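Local structure of RagB/SusD domain protein (Flavobacterium johnsoniae, 5J5U) at residues L25-D30 against K105-M110; R74-N79 against V109-R114; V122-A127 against Y147-K152. The protein probably binds chitin chains at the outer membrane as the SusD-like partner of a polysaccharide utilization system. All coordinates share one frame; numbering follows the deposited sequence.

Contact 1 of 3, residues L25-D30 against K105-M110; sequences LCMSGD and KIMKVM
Met27 reaches across from the C-terminal part of helix 16-29 to touch Met107 and Met110, which lie one turn apart on helix 98-119. Its CB points at the other helix, and chi1 of -71° sets CG beside the backbone N. CB and CG serve as the span; even CG stays 4.7 Å from Met107 CE. Contact begins at the sulfur, where SD lies 3.6 Å from Met107 CE. The chain then bends at chi3 (70°), which turns the terminal methyl away from Met107 and brings CE to 3.8 Å from Met110 CB, close to the backbone of helix 98-119. Met107 starts off to the side of this approach, and its bends at chi2 and chi3 carry CE over to the sulfur. The Met27 and Met110 chains cross nearly at right angles, and Met27 touches Met110 near its base, at CB, not along its length. All three methionines are buried, and the contacts are van der Waals, the sulfur of Met27 on a methyl and its CE on the CB of Met110. His334 of strand 332-335 also touches Met27, while Trp181 and Leu184 of helix 178-195 touch Met107 and Met110 respectively. This is apolar helix-helix packing within the mostly helical, TPR-related part of the SusD fold.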
ATOM      1  N   LEU A  25      -8.849  -9.928   9.556  1.00 18.08           N
ATOM      2  CA  LEU A  25      -8.850  -8.875  10.559  1.00 22.56           C
ATOM      3  C   LEU A  25      -7.406  -8.434  10.940  1.00 31.17           C
ATOM      4  O   LEU A  25      -7.161  -7.260  11.203  1.00 31.86           O
ATOM      5  CB  LEU A  25      -9.649  -9.332  11.794  1.00 25.36           C
ATOM      6  CG  LEU A  25     -11.184  -9.165  11.660  1.00 28.98           C
ATOM      7  CD1 LEU A  25     -11.984  -9.880  12.765  1.00 13.25           C
ATOM      8  CD2 LEU A  25     -11.574  -7.681  11.583  1.00 16.66           C
ATOM      9  N   CYS A  26      -6.449  -9.355  10.920  1.00 22.38           N
ATOM     10  CA  CYS A  26      -5.059  -9.021  11.194  1.00 24.56           C
ATOM     11  C   CYS A  26      -4.475  -8.082  10.111  1.00 21.04           C
ATOM     12  O   CYS A  26      -3.629  -7.226  10.390  1.00 15.60           O
ATOM     13  CB  CYS A  26      -4.220 -10.297  11.296  1.00 22.80           C
ATOM     14  SG  CYS A  26      -4.279 -11.169  12.897  1.00 37.63           S
ATOM     15  N   MET A  27      -4.934  -8.233   8.873  1.00 21.05           N
ATOM     16  CA  MET A  27      -4.342  -7.449   7.794  1.00 20.58           C
ATOM     17  C   MET A  27      -4.625  -5.943   7.856  1.00 22.31           C
ATOM     18  O   MET A  27      -3.991  -5.181   7.130  1.00 23.15           O
ATOM     19  CB  MET A  27      -4.798  -7.983   6.438  1.00 16.19           C
ATOM     20  CG  MET A  27      -4.188  -9.315   6.088  1.00 13.69           C
ATOM     21  SD  MET A  27      -4.587  -9.763   4.390  1.00 30.66           S
ATOM     22  CE  MET A  27      -3.589  -8.575   3.473  1.00 23.00           C
ATOM     23  N   SER A  28      -5.538  -5.499   8.724  1.00 24.21           N
ATOM     24  CA  SER A  28      -5.844  -4.062   8.820  1.00 18.02           C
ATOM     25  C   SER A  28      -6.058  -3.587  10.249  1.00 13.98           C
ATOM     26  O   SER A  28      -5.923  -2.413  10.534  1.00 16.99           O
ATOM     27  CB  SER A  28      -7.086  -3.712   7.994  1.00 20.12           C
ATOM     28  OG  SER A  28      -8.256  -4.223   8.606  1.00 22.89           O
ATOM     29  N   GLY A  29      -6.406  -4.499  11.146  1.00 20.93           N
ATOM     30  CA  GLY A  29      -6.689  -4.141  12.524  1.00 19.69           C
ATOM     31  C   GLY A  29      -5.517  -4.281  13.482  1.00 24.56           C
ATOM     32  O   GLY A  29      -5.663  -4.054  14.685  1.00 26.04           O
ATOM     33  N   ASP A  30      -4.364  -4.693  12.969  1.00 21.63           N
ATOM     34  CA  ASP A  30      -3.169  -4.787  13.806  1.00 23.11           C
ATOM     35  C   ASP A  30      -2.513  -3.406  13.801  1.00 21.57           C
ATOM     36  O   ASP A  30      -1.778  -3.051  12.872  1.00 21.21           O
ATOM     37  CB  ASP A  30      -2.195  -5.859  13.299  1.00 21.54           C
ATOM     38  CG  ASP A  30      -1.103  -6.185  14.317  1.00 27.80           C
ATOM     39  OD1 ASP A  30      -0.903  -5.383  15.258  1.00 23.75           O
ATOM     40  OD2 ASP A  30      -0.416  -7.218  14.146  1.00 23.13           O
ATOM     41  N   LYS A 105      -5.427 -19.345  -0.554  1.00 24.22           N
ATOM     42  CA  LYS A 105      -4.186 -19.183  -1.329  1.00 20.71           C
ATOM     43  C   LYS A 105      -4.020 -17.732  -1.793  1.00 25.67           C
ATOM     44  O   LYS A 105      -2.908 -17.163  -1.711  1.00 19.68           O
ATOM     45  CB  LYS A 105      -4.146 -20.140  -2.530  1.00 22.93           C
ATOM     46  CG  LYS A 105      -3.499 -21.489  -2.197  1.00 33.21           C
ATOM     47  CD  LYS A 105      -3.515 -22.454  -3.373  1.00 32.61           C
ATOM     48  CE  LYS A 105      -4.918 -22.599  -3.930  1.00 34.24           C
ATOM     49  NZ  LYS A 105      -5.021 -23.686  -4.921  1.00 33.72           N
ATOM     50  N   ILE A 106      -5.129 -17.129  -2.240  1.00 20.04           N
ATOM     51  CA  ILE A 106      -5.123 -15.721  -2.622  1.00 18.09           C
ATOM     52  C   ILE A 106      -4.746 -14.898  -1.388  1.00 22.33           C
ATOM     53  O   ILE A 106      -3.858 -14.042  -1.451  1.00 22.58           O
ATOM     54  CB  ILE A 106      -6.485 -15.279  -3.207  1.00 22.16           C
ATOM     55  CG1 ILE A 106      -6.765 -16.044  -4.497  1.00 20.19           C
ATOM     56  CG2 ILE A 106      -6.490 -13.812  -3.558  1.00 15.39           C
ATOM     57  CD1 ILE A 106      -8.149 -15.843  -5.015  1.00 23.09           C
ATOM     58  N   MET A 107      -5.362 -15.225  -0.249  1.00 21.68           N
ATOM     59  CA  MET A 107      -5.025 -14.532   0.980  1.00 22.81           C
ATOM     60  C   MET A 107      -3.518 -14.617   1.186  1.00 23.63           C
ATOM     61  O   MET A 107      -2.878 -13.603   1.489  1.00 25.36           O
ATOM     62  CB  MET A 107      -5.756 -15.127   2.189  1.00 17.38           C
ATOM     63  CG  MET A 107      -7.211 -14.741   2.300  1.00 27.61           C
ATOM     64  SD  MET A 107      -7.494 -12.985   2.557  1.00 30.88           S
ATOM     65  CE  MET A 107      -6.745 -12.685   4.150  1.00 24.70           C
ATOM     66  N   LYS A 108      -2.953 -15.809   0.967  1.00 22.00           N
ATOM     67  CA  LYS A 108      -1.574 -16.037   1.364  1.00 23.58           C
ATOM     68  C   LYS A 108      -0.658 -15.141   0.552  1.00 21.70           C
ATOM     69  O   LYS A 108       0.366 -14.670   1.064  1.00 14.86           O
ATOM     70  CB  LYS A 108      -1.174 -17.501   1.224  1.00 20.05           C
ATOM     71  CG  LYS A 108       0.330 -17.723   1.390  1.00 25.30           C
ATOM     72  CD  LYS A 108       0.650 -19.002   2.141  1.00 31.30           C
ATOM     73  CE  LYS A 108       0.823 -20.178   1.212  1.00 32.47           C
ATOM     74  NZ  LYS A 108       1.670 -19.874   0.035  1.00 25.36           N
ATOM     75  N   VAL A 109      -1.065 -14.834  -0.682  1.00 21.19           N
ATOM     76  CA  VAL A 109      -0.233 -13.957  -1.500  1.00 20.38           C
ATOM     77  C   VAL A 109      -0.291 -12.540  -0.907  1.00 19.66           C
ATOM     78  O   VAL A 109       0.738 -11.912  -0.694  1.00 21.15           O
ATOM     79  CB  VAL A 109      -0.658 -13.980  -2.991  1.00 23.84           C
ATOM     80  CG1 VAL A 109       0.144 -12.960  -3.794  1.00 16.80           C
ATOM     81  CG2 VAL A 109      -0.473 -15.389  -3.577  1.00 18.09           C
ATOM     82  N   MET A 110      -1.488 -12.070  -0.584  1.00 15.48           N
ATOM     83  CA  MET A 110      -1.652 -10.733  -0.035  1.00 18.45           C
ATOM     84  C   MET A 110      -0.884 -10.559   1.276  1.00 17.91           C
ATOM     85  O   MET A 110      -0.205  -9.545   1.479  1.00 16.52           O
ATOM     86  CB  MET A 110      -3.135 -10.439   0.185  1.00 19.36           C
ATOM     87  CG  MET A 110      -3.924 -10.298  -1.110  1.00 29.83           C
ATOM     88  SD  MET A 110      -5.710 -10.131  -0.841  1.00 29.16           S
ATOM     89  CE  MET A 110      -5.815  -8.421  -0.330  1.00 23.57           C
TER

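Contact 2 of 3, residues R74-N79 against V109-R114; sequences RNVYAN and VMVAQR
Val76 on helix 66-90 faces Val111 and Arg114 of helix 98-119, and its two methyls divide the work. CG1 meets Val111 CG1 at 4.0 Å, and the two valine branches pass side by side, running opposite ways. CG2 takes the other partner, 3.7 Å from Arg114 NH2, at an oblique angle to the guanidinium plane. The backbones are close here, with CA of Val76 7.4 Å from CA of Val111. A bend at chi3 (-33°) folds the arginine back along its own helix, where NH2 donates to Val111 O at 3.3 Å; the oxygen lies in the guanidinium plane and the N-H meets it in the carbonyl plane, on a lone pair. The same NH2 forms a salt bridge with Glu80 OE1, and NH1 bonds Tyr33 OH, so the buried charge is matched while its flank packs on a methyl. The outer side of helix 66-90 is looser: Arg74 and Ala78 are exposed, and Arg74 NH1 makes a weak bond to Asn75 OD1. The contact thus joins two consecutive helices, with helix 16-29 touching Val111 through Thr23 and helices 143-160 and 178-195 packing on other residues of 109-114.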
ATOM      1  N   ARG A  74       7.701  -9.395  12.475  1.00 15.00           N
ATOM      2  CA  ARG A  74       7.314 -10.076  13.694  1.00 16.09           C
ATOM      3  C   ARG A  74       5.833 -10.435  13.711  1.00 23.68           C
ATOM      4  O   ARG A  74       5.479 -11.564  14.064  1.00 23.00           O
ATOM      5  CB  ARG A  74       7.648  -9.214  14.895  1.00 19.12           C
ATOM      6  CG  ARG A  74       6.919  -9.629  16.145  1.00 24.75           C
ATOM      7  CD  ARG A  74       7.168  -8.628  17.254  1.00 33.31           C
ATOM      8  NE  ARG A  74       6.822  -9.193  18.560  1.00 44.49           N
ATOM      9  CZ  ARG A  74       5.626  -9.087  19.132  1.00 44.53           C
ATOM     10  NH1 ARG A  74       4.643  -8.419  18.527  1.00 42.86           N
ATOM     11  NH2 ARG A  74       5.415  -9.646  20.320  1.00 38.42           N
ATOM     12  N   ASN A  75       4.968  -9.511  13.288  1.00 16.07           N
ATOM     13  CA  ASN A  75       3.548  -9.781  13.422  1.00 17.60           C
ATOM     14  C   ASN A  75       2.988 -10.624  12.289  1.00 21.30           C
ATOM     15  O   ASN A  75       2.071 -11.437  12.498  1.00 21.20           O
ATOM     16  CB  ASN A  75       2.756  -8.487  13.570  1.00 19.73           C
ATOM     17  CG  ASN A  75       2.716  -8.008  15.022  1.00 21.14           C
ATOM     18  OD1 ASN A  75       3.641  -8.255  15.794  1.00 22.03           O
ATOM     19  ND2 ASN A  75       1.613  -7.404  15.414  1.00 19.33           N
ATOM     20  N   VAL A  76       3.539 -10.476  11.098  1.00 16.75           N
ATOM     21  CA  VAL A  76       3.126 -11.366  10.027  1.00 24.42           C
ATOM     22  C   VAL A  76       3.513 -12.821  10.368  1.00 20.70           C
ATOM     23  O   VAL A  76       2.686 -13.716  10.257  1.00 20.60           O
ATOM     24  CB  VAL A  76       3.730 -10.952   8.654  1.00 20.50           C
ATOM     25  CG1 VAL A  76       3.695 -12.113   7.684  1.00 18.76           C
ATOM     26  CG2 VAL A  76       2.977  -9.763   8.090  1.00 15.39           C
ATOM     27  N   TYR A  77       4.732 -13.057  10.836  1.00 15.23           N
ATOM     28  CA  TYR A  77       5.079 -14.430  11.147  1.00 18.65           C
ATOM     29  C   TYR A  77       4.374 -14.944  12.408  1.00 23.17           C
ATOM     30  O   TYR A  77       4.049 -16.120  12.485  1.00 31.44           O
ATOM     31  CB  TYR A  77       6.592 -14.589  11.274  1.00 18.83           C
ATOM     32  CG  TYR A  77       7.262 -14.553   9.924  1.00 17.78           C
ATOM     33  CD1 TYR A  77       6.945 -15.492   8.940  1.00 18.68           C
ATOM     34  CD2 TYR A  77       8.189 -13.574   9.617  1.00 14.93           C
ATOM     35  CE1 TYR A  77       7.561 -15.458   7.690  1.00 21.37           C
ATOM     36  CE2 TYR A  77       8.793 -13.528   8.375  1.00 19.64           C
ATOM     37  CZ  TYR A  77       8.472 -14.460   7.416  1.00 17.08           C
ATOM     38  OH  TYR A  77       9.085 -14.385   6.190  1.00 16.95           O
ATOM     39  N   ALA A  78       4.131 -14.088  13.396  1.00 22.90           N
ATOM     40  CA  ALA A  78       3.443 -14.552  14.600  1.00 21.84           C
ATOM     41  C   ALA A  78       1.952 -14.855  14.361  1.00 25.52           C
ATOM     42  O   ALA A  78       1.438 -15.874  14.823  1.00 26.08           O
ATOM     43  CB  ALA A  78       3.600 -13.546  15.712  1.00 17.15           C
ATOM     44  N   ASN A  79       1.265 -14.014  13.595  1.00 24.80           N
ATOM     45  CA  ASN A  79      -0.196 -14.088  13.546  1.00 24.25           C
ATOM     46  C   ASN A  79      -0.772 -14.605  12.242  1.00 31.17           C
ATOM     47  O   ASN A  79      -1.711 -15.395  12.267  1.00 31.15           O
ATOM     48  CB  ASN A  79      -0.821 -12.711  13.821  1.00 28.45           C
ATOM     49  CG  ASN A  79      -0.464 -12.170  15.199  1.00 30.23           C
ATOM     50  OD1 ASN A  79      -0.325 -12.937  16.157  1.00 28.93           O
ATOM     51  ND2 ASN A  79      -0.315 -10.841  15.305  1.00 22.53           N
ATOM     52  N   VAL A 109      -1.065 -14.834  -0.682  1.00 21.19           N
ATOM     53  CA  VAL A 109      -0.233 -13.957  -1.500  1.00 20.38           C
ATOM     54  C   VAL A 109      -0.291 -12.540  -0.907  1.00 19.66           C
ATOM     55  O   VAL A 109       0.738 -11.912  -0.694  1.00 21.15           O
ATOM     56  CB  VAL A 109      -0.658 -13.980  -2.991  1.00 23.84           C
ATOM     57  CG1 VAL A 109       0.144 -12.960  -3.794  1.00 16.80           C
ATOM     58  CG2 VAL A 109      -0.473 -15.389  -3.577  1.00 18.09           C
ATOM     59  N   MET A 110      -1.488 -12.070  -0.584  1.00 15.48           N
ATOM     60  CA  MET A 110      -1.652 -10.733  -0.035  1.00 18.45           C
ATOM     61  C   MET A 110      -0.884 -10.559   1.276  1.00 17.91           C
ATOM     62  O   MET A 110      -0.205  -9.545   1.479  1.00 16.52           O
ATOM     63  CB  MET A 110      -3.135 -10.439   0.185  1.00 19.36           C
ATOM     64  CG  MET A 110      -3.924 -10.298  -1.110  1.00 29.83           C
ATOM     65  SD  MET A 110      -5.710 -10.131  -0.841  1.00 29.16           S
ATOM     66  CE  MET A 110      -5.815  -8.421  -0.330  1.00 23.57           C
ATOM     67  N   VAL A 111      -0.971 -11.558   2.147  1.00 16.06           N
ATOM     68  CA  VAL A 111      -0.189 -11.560   3.373  1.00 19.61           C
ATOM     69  C   VAL A 111       1.321 -11.445   3.059  1.00 15.62           C
ATOM     70  O   VAL A 111       1.998 -10.589   3.623  1.00 10.08           O
ATOM     71  CB  VAL A 111      -0.457 -12.858   4.232  1.00 20.35           C
ATOM     72  CG1 VAL A 111       0.582 -13.035   5.355  1.00 13.30           C
ATOM     73  CG2 VAL A 111      -1.905 -12.910   4.794  1.00 15.91           C
ATOM     74  N   ALA A 112       1.834 -12.261   2.137  1.00 13.35           N
ATOM     75  CA  ALA A 112       3.298 -12.399   1.982  1.00 13.50           C
ATOM     76  C   ALA A 112       3.920 -11.310   1.098  1.00 18.07           C
ATOM     77  O   ALA A 112       5.094 -10.945   1.254  1.00 16.53           O
ATOM     78  CB  ALA A 112       3.635 -13.772   1.415  1.00 13.18           C
ATOM     79  N   GLN A 113       3.118 -10.817   0.156  1.00 14.15           N
ATOM     80  CA  GLN A 113       3.536  -9.775  -0.772  1.00 22.36           C
ATOM     81  C   GLN A 113       4.063  -8.509  -0.066  1.00 15.70           C
ATOM     82  O   GLN A 113       5.089  -7.950  -0.465  1.00 11.95           O
ATOM     83  CB  GLN A 113       2.373  -9.420  -1.710  1.00 16.67           C
ATOM     84  CG  GLN A 113       2.618  -8.215  -2.578  1.00 15.22           C
ATOM     85  CD  GLN A 113       1.840  -6.992  -2.100  1.00 22.05           C
ATOM     86  OE1 GLN A 113       0.599  -7.027  -2.007  1.00 19.93           O
ATOM     87  NE2 GLN A 113       2.567  -5.894  -1.797  1.00 18.96           N
ATOM     88  N   ARG A 114       3.347  -8.033   0.940  1.00 15.24           N
ATOM     89  CA  ARG A 114       3.843  -6.891   1.692  1.00 11.02           C
ATOM     90  C   ARG A 114       5.224  -7.261   2.287  1.00 16.18           C
ATOM     91  O   ARG A 114       6.214  -6.508   2.139  1.00 11.50           O
ATOM     92  CB  ARG A 114       2.832  -6.477   2.779  1.00 12.03           C
ATOM     93  CG  ARG A 114       1.458  -5.964   2.207  1.00 15.62           C
ATOM     94  CD  ARG A 114       0.287  -6.192   3.157  1.00 17.43           C
ATOM     95  NE  ARG A 114       0.467  -7.419   3.930  1.00 21.20           N
ATOM     96  CZ  ARG A 114       0.016  -7.625   5.163  1.00 14.62           C
ATOM     97  NH1 ARG A 114      -0.695  -6.698   5.783  1.00 13.04           N
ATOM     98  NH2 ARG A 114       0.285  -8.774   5.778  1.00 17.78           N
TER

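Contact 3 of 3, residues V122-A127 against Y147-K152; sequences VPYSEA and YNSFFK
Tyr124 and Phe150 form an offset edge-to-face pair in which the edge of Phe150 is directed at the tyrosine face. Their planes stand at 70° and the ring centroids are 5.7 Å apart. The offset brings Phe150 toward the phenol end: CE1 lies 3.8 Å from Tyr124 CZ and 3.7 Å from Tyr124 OH, and the hydroxyl oxygen in turn sits in the plane of the phenylalanine ring, at its edge. With chi1 at -177°, trans to the backbone N, the tyrosine ring extends from the first position of a type I turn, Tyr124 to Ala127, toward helix 143-160. Ser149 approaches from another direction, its OG 3.9 Å from Tyr124 CE2 and near the plane of that ring. This is a marginal touch; a water modelled beside both hydroxyls is unusually close to the phenol oxygen, so a bridge through it is doubtful. Phe150 also lays CD2 over the centre of the Tyr147 ring, one turn back on its own helix, 4.1 Å above the plane. The main polar partner of the phenol oxygen is Lys108 NZ of helix 98-119, which hydrogen-bonds to it. A phenylalanine in place of Tyr124 would probably keep much of the ring pairing but leave Lys108 NZ without this partner and the loop without this polar tie to helix 98-119. The chemistry is therefore mixed: ring quadrupoles and dispersion hold the aromatic part, while the nearby ammonium group is likely to polarise the phenol hydroxyl.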
ATOM      1  N   VAL A 122      12.809 -13.598   1.929  1.00 14.41           N
ATOM      2  CA  VAL A 122      12.231 -13.907   3.241  1.00 11.92           C
ATOM      3  C   VAL A 122      11.812 -15.372   3.313  1.00 14.75           C
ATOM      4  O   VAL A 122      11.519 -15.986   2.288  1.00 16.32           O
ATOM      5  CB  VAL A 122      10.973 -13.030   3.560  1.00 10.70           C
ATOM      6  CG1 VAL A 122      11.309 -11.549   3.615  1.00 10.67           C
ATOM      7  CG2 VAL A 122       9.877 -13.307   2.570  1.00  9.14           C
ATOM      8  N   PRO A 123      11.765 -15.937   4.526  1.00 14.88           N
ATOM      9  CA  PRO A 123      11.139 -17.265   4.650  1.00 16.48           C
ATOM     10  C   PRO A 123       9.691 -17.262   4.132  1.00 17.72           C
ATOM     11  O   PRO A 123       8.853 -16.403   4.478  1.00 12.39           O
ATOM     12  CB  PRO A 123      11.193 -17.553   6.159  1.00 12.89           C
ATOM     13  CG  PRO A 123      12.346 -16.730   6.656  1.00 14.53           C
ATOM     14  CD  PRO A 123      12.416 -15.494   5.774  1.00 13.79           C
ATOM     15  N   TYR A 124       9.406 -18.206   3.249  1.00 18.07           N
ATOM     16  CA  TYR A 124       8.054 -18.308   2.718  1.00 18.39           C
ATOM     17  C   TYR A 124       7.688 -19.794   2.566  1.00 18.72           C
ATOM     18  O   TYR A 124       6.939 -20.343   3.378  1.00 17.19           O
ATOM     19  CB  TYR A 124       7.945 -17.540   1.400  1.00 14.21           C
ATOM     20  CG  TYR A 124       6.576 -17.519   0.787  1.00 14.07           C
ATOM     21  CD1 TYR A 124       5.454 -17.235   1.554  1.00 14.55           C
ATOM     22  CD2 TYR A 124       6.401 -17.750  -0.575  1.00 16.48           C
ATOM     23  CE1 TYR A 124       4.182 -17.216   0.987  1.00 18.17           C
ATOM     24  CE2 TYR A 124       5.136 -17.725  -1.160  1.00 13.79           C
ATOM     25  CZ  TYR A 124       4.029 -17.458  -0.369  1.00 22.03           C
ATOM     26  OH  TYR A 124       2.764 -17.420  -0.931  1.00 21.37           O
ATOM     27  N   SER A 125       8.262 -20.439   1.559  1.00 18.14           N
ATOM     28  CA  SER A 125       7.993 -21.847   1.277  1.00 21.35           C
ATOM     29  C   SER A 125       8.173 -22.744   2.501  1.00 20.79           C
ATOM     30  O   SER A 125       7.398 -23.672   2.700  1.00 31.80           O
ATOM     31  CB  SER A 125       8.884 -22.325   0.125  1.00 20.71           C
ATOM     32  OG  SER A 125      10.246 -22.353   0.520  1.00 24.59           O
ATOM     33  N   GLU A 126       9.146 -22.440   3.351  1.00 20.59           N
ATOM     34  CA  GLU A 126       9.354 -23.210   4.592  1.00 22.03           C
ATOM     35  C   GLU A 126       8.868 -22.489   5.850  1.00 24.40           C
ATOM     36  O   GLU A 126       9.292 -22.815   6.961  1.00 24.78           O
ATOM     37  CB  GLU A 126      10.828 -23.555   4.764  1.00 19.26           C
ATOM     38  CG  GLU A 126      11.389 -24.341   3.607  1.00 17.85           C
ATOM     39  CD  GLU A 126      12.863 -24.634   3.780  1.00 27.05           C
ATOM     40  OE1 GLU A 126      13.451 -24.174   4.787  1.00 21.87           O
ATOM     41  OE2 GLU A 126      13.431 -25.316   2.895  1.00 29.55           O
ATOM     42  N   ALA A 127       8.013 -21.488   5.664  1.00 24.83           N
ATOM     43  CA  ALA A 127       7.495 -20.663   6.756  1.00 23.39           C
ATOM     44  C   ALA A 127       6.029 -20.967   7.062  1.00 30.80           C
ATOM     45  O   ALA A 127       5.297 -21.468   6.208  1.00 34.70           O
ATOM     46  CB  ALA A 127       7.662 -19.171   6.417  1.00 16.77           C
ATOM     47  N   TYR A 147       8.026 -14.446  -6.146  1.00 13.20           N
ATOM     48  CA  TYR A 147       7.142 -13.849  -7.134  1.00 16.38           C
ATOM     49  C   TYR A 147       6.609 -14.839  -8.199  1.00 19.69           C
ATOM     50  O   TYR A 147       5.430 -14.744  -8.585  1.00 22.82           O
ATOM     51  CB  TYR A 147       7.853 -12.676  -7.809  1.00 16.18           C
ATOM     52  CG  TYR A 147       7.462 -11.355  -7.201  1.00 20.42           C
ATOM     53  CD1 TYR A 147       7.924 -10.971  -5.931  1.00 18.72           C
ATOM     54  CD2 TYR A 147       6.593 -10.504  -7.872  1.00 16.33           C
ATOM     55  CE1 TYR A 147       7.557  -9.750  -5.378  1.00 16.37           C
ATOM     56  CE2 TYR A 147       6.218  -9.300  -7.327  1.00 22.22           C
ATOM     57  CZ  TYR A 147       6.697  -8.924  -6.086  1.00 18.42           C
ATOM     58  OH  TYR A 147       6.278  -7.723  -5.585  1.00 15.60           O
ATOM     59  N   ASN A 148       7.457 -15.751  -8.691  1.00 19.82           N
ATOM     60  CA  ASN A 148       6.973 -16.803  -9.603  1.00 20.75           C
ATOM     61  C   ASN A 148       5.917 -17.657  -8.899  1.00 20.67           C
ATOM     62  O   ASN A 148       4.910 -18.058  -9.497  1.00 22.74           O
ATOM     63  CB  ASN A 148       8.111 -17.705 -10.099  1.00 15.48           C
ATOM     64  CG  ASN A 148       8.980 -17.029 -11.143  1.00 29.35           C
ATOM     65  OD1 ASN A 148       8.520 -16.135 -11.859  1.00 35.44           O
ATOM     66  ND2 ASN A 148      10.249 -17.439 -11.227  1.00 18.18           N
ATOM     67  N   SER A 149       6.152 -17.940  -7.624  1.00 16.43           N
ATOM     68  CA  SER A 149       5.197 -18.710  -6.833  1.00 17.04           C
ATOM     69  C   SER A 149       3.867 -17.915  -6.645  1.00 24.56           C
ATOM     70  O   SER A 149       2.759 -18.486  -6.738  1.00 24.06           O
ATOM     71  CB  SER A 149       5.844 -19.113  -5.506  1.00 15.12           C
ATOM     72  OG  SER A 149       4.909 -19.604  -4.578  1.00 20.97           O
ATOM     73  N   PHE A 150       3.969 -16.599  -6.452  1.00 18.01           N
ATOM     74  CA  PHE A 150       2.776 -15.726  -6.425  1.00 19.55           C
ATOM     75  C   PHE A 150       1.954 -15.865  -7.712  1.00 24.75           C
ATOM     76  O   PHE A 150       0.732 -16.063  -7.677  1.00 25.88           O
ATOM     77  CB  PHE A 150       3.155 -14.242  -6.265  1.00 19.03           C
ATOM     78  CG  PHE A 150       3.643 -13.853  -4.889  1.00 16.21           C
ATOM     79  CD1 PHE A 150       3.414 -14.657  -3.788  1.00 13.11           C
ATOM     80  CD2 PHE A 150       4.329 -12.655  -4.707  1.00 15.04           C
ATOM     81  CE1 PHE A 150       3.860 -14.286  -2.543  1.00 14.79           C
ATOM     82  CE2 PHE A 150       4.789 -12.283  -3.452  1.00 12.29           C
ATOM     83  CZ  PHE A 150       4.543 -13.084  -2.374  1.00 11.86           C
ATOM     84  N   PHE A 151       2.629 -15.723  -8.849  1.00 18.73           N
ATOM     85  CA  PHE A 151       1.937 -15.776 -10.124  1.00 24.96           C
ATOM     86  C   PHE A 151       1.271 -17.140 -10.285  1.00 26.13           C
ATOM     87  O   PHE A 151       0.111 -17.219 -10.700  1.00 27.71           O
ATOM     88  CB  PHE A 151       2.893 -15.501 -11.299  1.00 25.02           C
ATOM     89  CG  PHE A 151       3.374 -14.082 -11.374  1.00 21.44           C
ATOM     90  CD1 PHE A 151       2.473 -13.024 -11.357  1.00 21.40           C
ATOM     91  CD2 PHE A 151       4.742 -13.803 -11.433  1.00 20.90           C
ATOM     92  CE1 PHE A 151       2.929 -11.687 -11.413  1.00 14.90           C
ATOM     93  CE2 PHE A 151       5.205 -12.495 -11.488  1.00 19.91           C
ATOM     94  CZ  PHE A 151       4.288 -11.424 -11.474  1.00 20.94           C
ATOM     95  N   LYS A 152       2.000 -18.209  -9.963  1.00 24.14           N
ATOM     96  CA  LYS A 152       1.428 -19.553 -10.054  1.00 26.40           C
ATOM     97  C   LYS A 152       0.159 -19.722  -9.205  1.00 27.16           C
ATOM     98  O   LYS A 152      -0.880 -20.173  -9.705  1.00 29.82           O
ATOM     99  CB  LYS A 152       2.452 -20.607  -9.640  1.00 22.36           C
ATOM    100  CG  LYS A 152       1.950 -22.031  -9.842  1.00 26.61           C
ATOM    101  CD  LYS A 152       2.845 -23.067  -9.154  1.00 37.22           C
ATOM    102  CE  LYS A 152       2.481 -24.476  -9.609  1.00 33.47           C
ATOM    103  NZ  LYS A 152       3.342 -25.550  -9.055  1.00 34.98           N
TER
HETATM  104  O   HOH W   1       2.461 -18.088  -3.228  1.00 19.17           O

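Overall arrangement
Contacts 1 and 2 both use helix 98-119, with overlapping segments, and their centres are 7 Å apart; they set helices 16-29 and 66-90 against neighbouring faces of it. All three contacts are buried, the first purely apolar, the second apolar with a charge matched beside it. Contact 3 lies farther from the centre of the chain and mixes aromatic packing with polar groups, as suits a loop lying on a helix; among its touching residues only Ser149 is partly exposed. It still leans on helix 98-119: Ala112 packs on Tyr124, and Val109 on Phe150. Tyr77 OH, bonded to Pro123 O, ties contact 2 to the same loop.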